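Local coordinates for protein cytosol aminopeptidase (Coxiella burnetii, PDB 3IJ3) that probably acts as a manganese-dependent aminopeptidase of the M17 family, removing residues from the N-terminal end of peptides, at residues A[113-117]-A[118-122]; A[46-49]-A[50-54]. One frame throughout, in Å; residues are numbered along the deposited sequence. Where two conformers were deposited one is given.

Contact 1: A[113-117]-A[118-122]; sequences FQLNR and DDFED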
# COMPACT_ATOMS: atom_id res chain seq x y z
N PHE A 113 27.82 -2.90 -46.87
CA PHE A 113 28.53 -4.05 -46.30
C PHE A 113 28.03 -5.37 -46.83
O PHE A 113 26.97 -5.45 -47.45
CB PHE A 113 28.42 -4.02 -44.76
CG PHE A 113 29.00 -2.77 -44.11
CD1 PHE A 113 30.31 -2.76 -43.63
CD2 PHE A 113 28.25 -1.60 -44.00
CE1 PHE A 113 30.85 -1.62 -43.04
CE2 PHE A 113 28.78 -0.45 -43.42
CZ PHE A 113 30.10 -0.45 -42.94
N GLN A 114 28.77 -6.43 -46.56
CA GLN A 114 28.34 -7.75 -46.97
C GLN A 114 28.86 -8.76 -45.98
O GLN A 114 29.90 -8.53 -45.34
CB GLN A 114 28.91 -8.11 -48.35
CG GLN A 114 30.41 -8.32 -48.32
CD GLN A 114 31.02 -8.61 -49.67
OE1 GLN A 114 30.38 -8.49 -50.71
NE2 GLN A 114 32.30 -8.96 -49.65
N LEU A 115 28.13 -9.85 -45.84
CA LEU A 115 28.54 -10.98 -45.01
C LEU A 115 29.12 -12.00 -45.97
O LEU A 115 28.88 -11.90 -47.19
CB LEU A 115 27.34 -11.62 -44.30
CG LEU A 115 26.57 -10.70 -43.36
CD1 LEU A 115 25.58 -11.57 -42.54
CD2 LEU A 115 27.51 -9.94 -42.45
N ASN A 116 29.86 -12.98 -45.45
CA ASN A 116 30.43 -14.07 -46.27
C ASN A 116 29.83 -15.39 -45.81
O ASN A 116 29.95 -15.77 -44.65
CB ASN A 116 31.96 -14.09 -46.16
CG ASN A 116 32.61 -15.21 -46.97
OD1 ASN A 116 31.94 -16.08 -47.54
ND2 ASN A 116 33.95 -15.20 -47.02
N ARG A 117 29.17 -16.09 -46.74
CA ARG A 117 28.54 -17.39 -46.48
C ARG A 117 29.51 -18.38 -45.84
O ARG A 117 29.12 -19.16 -44.97
CB ARG A 117 27.96 -17.92 -47.80
CG ARG A 117 27.42 -19.35 -47.87
CD ARG A 117 26.33 -19.67 -46.86
NE ARG A 117 26.85 -20.27 -45.63
CZ ARG A 117 27.03 -21.58 -45.44
NH1 ARG A 117 27.52 -22.01 -44.30
NH2 ARG A 117 26.73 -22.46 -46.39
N ASP A 118 30.77 -18.33 -46.27
CA ASP A 118 31.79 -19.23 -45.75
C ASP A 118 32.10 -19.04 -44.27
O ASP A 118 32.71 -19.91 -43.67
CB ASP A 118 33.09 -19.08 -46.55
CG ASP A 118 32.96 -19.60 -47.97
OD1 ASP A 118 31.92 -20.20 -48.30
OD2 ASP A 118 33.93 -19.43 -48.74
N ASP A 119 31.67 -17.92 -43.67
CA ASP A 119 31.90 -17.67 -42.24
C ASP A 119 30.88 -18.36 -41.34
O ASP A 119 31.00 -18.28 -40.12
CB ASP A 119 31.86 -16.16 -41.95
CG ASP A 119 33.04 -15.41 -42.50
OD1 ASP A 119 34.11 -16.02 -42.69
OD2 ASP A 119 32.91 -14.19 -42.73
N PHE A 120 29.88 -19.02 -41.94
CA PHE A 120 28.81 -19.70 -41.19
C PHE A 120 28.81 -21.20 -41.41
O PHE A 120 29.18 -21.67 -42.48
CB PHE A 120 27.47 -19.08 -41.56
CG PHE A 120 27.43 -17.60 -41.30
CD1 PHE A 120 26.98 -17.11 -40.08
CD2 PHE A 120 27.89 -16.70 -42.25
CE1 PHE A 120 26.98 -15.74 -39.82
CE2 PHE A 120 27.89 -15.32 -42.00
CZ PHE A 120 27.44 -14.84 -40.78
N GLU A 121 28.38 -21.94 -40.39
CA GLU A 121 28.32 -23.41 -40.43
C GLU A 121 27.30 -23.93 -41.45
O GLU A 121 27.52 -24.95 -42.10
CB GLU A 121 27.93 -23.91 -39.03
CG GLU A 121 27.74 -25.45 -38.87
CD GLU A 121 27.14 -25.80 -37.50
OE1 GLU A 121 27.31 -25.01 -36.55
OE2 GLU A 121 26.49 -26.87 -37.37
N ASP A 122 26.21 -23.18 -41.63
CA ASP A 122 25.09 -23.56 -42.52
C ASP A 122 24.34 -22.32 -43.06
O ASP A 122 24.44 -21.25 -42.45
CB ASP A 122 24.17 -24.47 -41.68
CG ASP A 122 23.03 -25.07 -42.47
OD1 ASP A 122 23.12 -26.28 -42.77
OD2 ASP A 122 22.07 -24.35 -42.82
O HOH W 1 30.62 -12.83 -42.81

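Contact 2: A[46-49]-A[50-54]; sequences DELP and DWLDT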
# COMPACT_ATOMS: atom_id res chain seq x y z
N ASP A 46 39.56 -16.96 -29.62
CA ASP A 46 40.48 -18.06 -29.92
C ASP A 46 40.98 -18.11 -31.34
O ASP A 46 42.07 -18.62 -31.59
CB ASP A 46 39.84 -19.42 -29.57
CG ASP A 46 39.71 -19.64 -28.05
OD1 ASP A 46 40.24 -18.84 -27.24
OD2 ASP A 46 39.09 -20.65 -27.67
N GLU A 47 40.20 -17.58 -32.28
CA GLU A 47 40.59 -17.61 -33.69
C GLU A 47 41.35 -16.38 -34.15
O GLU A 47 41.96 -16.38 -35.22
CB GLU A 47 39.36 -17.79 -34.61
CG GLU A 47 38.83 -19.23 -34.66
CD GLU A 47 38.24 -19.68 -33.35
OE1 GLU A 47 37.31 -19.00 -32.87
OE2 GLU A 47 38.67 -20.73 -32.82
N LEU A 48 41.35 -15.34 -33.33
CA LEU A 48 41.97 -14.08 -33.75
C LEU A 48 43.48 -14.15 -34.01
O LEU A 48 43.94 -13.64 -35.04
CB LEU A 48 41.58 -12.95 -32.78
CG LEU A 48 42.01 -11.53 -33.11
CD1 LEU A 48 41.57 -11.13 -34.51
CD2 LEU A 48 41.45 -10.56 -32.04
N PRO A 49 44.26 -14.81 -33.13
CA PRO A 49 45.70 -14.86 -33.35
C PRO A 49 46.08 -15.49 -34.69
O PRO A 49 46.90 -14.93 -35.41
CB PRO A 49 46.20 -15.71 -32.17
CG PRO A 49 45.21 -15.47 -31.11
CD PRO A 49 43.89 -15.37 -31.82
N ASP A 50 45.49 -16.65 -35.00
CA ASP A 50 45.75 -17.33 -36.27
C ASP A 50 45.26 -16.52 -37.46
O ASP A 50 45.89 -16.52 -38.51
CB ASP A 50 45.07 -18.70 -36.32
CG ASP A 50 45.74 -19.72 -35.43
OD1 ASP A 50 46.91 -19.52 -35.05
OD2 ASP A 50 45.09 -20.74 -35.13
N TRP A 51 44.12 -15.85 -37.32
CA TRP A 51 43.61 -15.03 -38.40
C TRP A 51 44.58 -13.88 -38.68
O TRP A 51 44.91 -13.62 -39.84
CB TRP A 51 42.22 -14.47 -38.09
CG TRP A 51 41.72 -13.64 -39.21
CD1 TRP A 51 41.17 -14.09 -40.37
CD2 TRP A 51 41.72 -12.22 -39.29
NE1 TRP A 51 40.83 -13.04 -41.17
CE2 TRP A 51 41.15 -11.87 -40.53
CE3 TRP A 51 42.14 -11.20 -38.43
CZ2 TRP A 51 41.01 -10.55 -40.93
CZ3 TRP A 51 42.01 -9.89 -38.84
CH2 TRP A 51 41.44 -9.58 -40.08
N LEU A 52 45.04 -13.21 -37.62
CA LEU A 52 45.99 -12.08 -37.77
C LEU A 52 47.23 -12.48 -38.55
O LEU A 52 47.75 -11.70 -39.33
CB LEU A 52 46.37 -11.49 -36.42
CG LEU A 52 45.27 -10.65 -35.76
CD1 LEU A 52 45.55 -10.43 -34.28
CD2 LEU A 52 45.07 -9.32 -36.52
N ASP A 53 47.69 -13.71 -38.34
CA ASP A 53 48.87 -14.21 -39.05
C ASP A 53 48.69 -14.23 -40.56
O ASP A 53 49.69 -14.27 -41.29
CB ASP A 53 49.24 -15.60 -38.55
CG ASP A 53 49.80 -15.59 -37.13
OD1 ASP A 53 50.37 -14.56 -36.72
OD2 ASP A 53 49.69 -16.64 -36.45
N THR A 54 47.44 -14.23 -41.04
CA THR A 54 47.16 -14.24 -42.48
C THR A 54 47.04 -12.84 -43.07
O THR A 54 46.89 -12.68 -44.29
CB THR A 54 45.82 -14.98 -42.80
OG1 THR A 54 44.68 -14.20 -42.37
CG2 THR A 54 45.80 -16.37 -42.16
O HOH W 2 44.11 -18.51 -33.16
O HOH W 3 48.86 -13.15 -34.30

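Contact 1: A[113-117]-A[118-122]
Asn116 holds CG anti to its backbone N (chi1 179°), and this turns its side-chain carbonyl forward to Asp118. Arg117 also starts with CG anti to N, then bends at chi2 and chi3, and the bent chain carries its guanidinium forward to Phe120 O, with Asp122 beside it. The Asn116 amide accepts at OD1 from Asp118 N at 2.8 Å. The donor stands above the amide plane, off the lone pairs, and the N-H points to OD1 at 152°. The same amide lies across the Asp118 side chain, with OD1 3.4 Å from Asp118 CB and the amide and carboxylate planes 41° apart. Asn116 O receives Asp119 N at 2.9 Å, and Arg117 O receives Phe120 N. One water joins the start and end of the turn: it accepts from Asn116 N and donates to Asp119 OD2 at 2.7 Å.

The Phe120 ring turns back toward Leu115 and Asn116. The ring edge faces the chain, and CD2 comes to 3.3 Å from Asn116 O. Phe120 CZ reaches Leu115 CD1 at 4.2 Å, an apolar touch. Leu115 also packs on helix 123-135, on Tyr126 and Ala129 among others.

Arg117 NH1 lies 2.5 Å from Phe120 O, near the guanidinium plane. The bond is very short and bent, and its exact geometry is doubtful. Asp122 C lies over one guanidinium face, toward the rim. The stronger polar partner is Asp123: Arg117 NH2 forms a salt bridge with it. Asp122 is the N-cap of helix 123-135, and its OD2 accepts from Glu124 N.

The Asn116 OD1 bond to Asp118 N makes an Asx turn, here merged with a short 3-10 turn that links a strand to the next helix in the N-terminal domain.

Contact 2: A[46-49]-A[50-54]
Asp50 N lies 3.5 Å from Glu47 O, the nearest approach of these two residues. A water accepts from Asp50 N and donates to Asp46 O at 2.6 Å.

Trp51 N donates to Glu47 O at 3.1 Å. The indole leaves the helix with CG anti to the backbone N (chi1 -180°), and Trp51 CE3 meets Leu48 CD1 at 4.0 Å. The methyl approaches the ring at a slant. Beyond this, the indole lies against strands 38-43 and 85-91, on Gln41, Met43, Arg87 and Leu89. Glu47 turns its carboxylate to Tyr95, and OE1 shares a hydrogen bond with Tyr95 OH.

Leu52 N donates to Leu48 O at 2.8 Å, almost straight, at 167°. These successive i to i+4 bonds mark a short alpha helix, 48-52, laid on the sheet of the M17 N-terminal domain. Leu52 CD1 packs on Leu48 CG at 3.9 Å. Leu48 thus touches both Trp51 and Leu52, its CD1 reaching each.

Asp53 N gives a longer bond to Pro49 O, 3.3 Å. A water donates to both Pro49 O and Asp53 OD1.

Thr54 turns back on Trp51. Its OG1 donates to Trp51 O at 2.6 Å, in the carbonyl plane, and its backbone N donates to the same oxygen. OG1 also sits above one face of the indole, toward the rim.

In the fold
From the N terminus, the chain runs through strand 38-43 into contact 2, residues 46-54. This contact closes local turns of helix 48-52 beside that strand and strand 85-91. The chain then passes through helix 57-66 and strands 75-79 and 85-91 before strand 111-114. Contact 1, residues 113-122, closes the turn between this strand and helix 123-135. The two contacts follow in series and neither nest nor cross. The centres of contact 1 and contact 2 are about 17 Å apart, and the two contacts do not touch. Strand 38-43 links them: it pairs with strand 111-114, and side chains from both contacts rest on it.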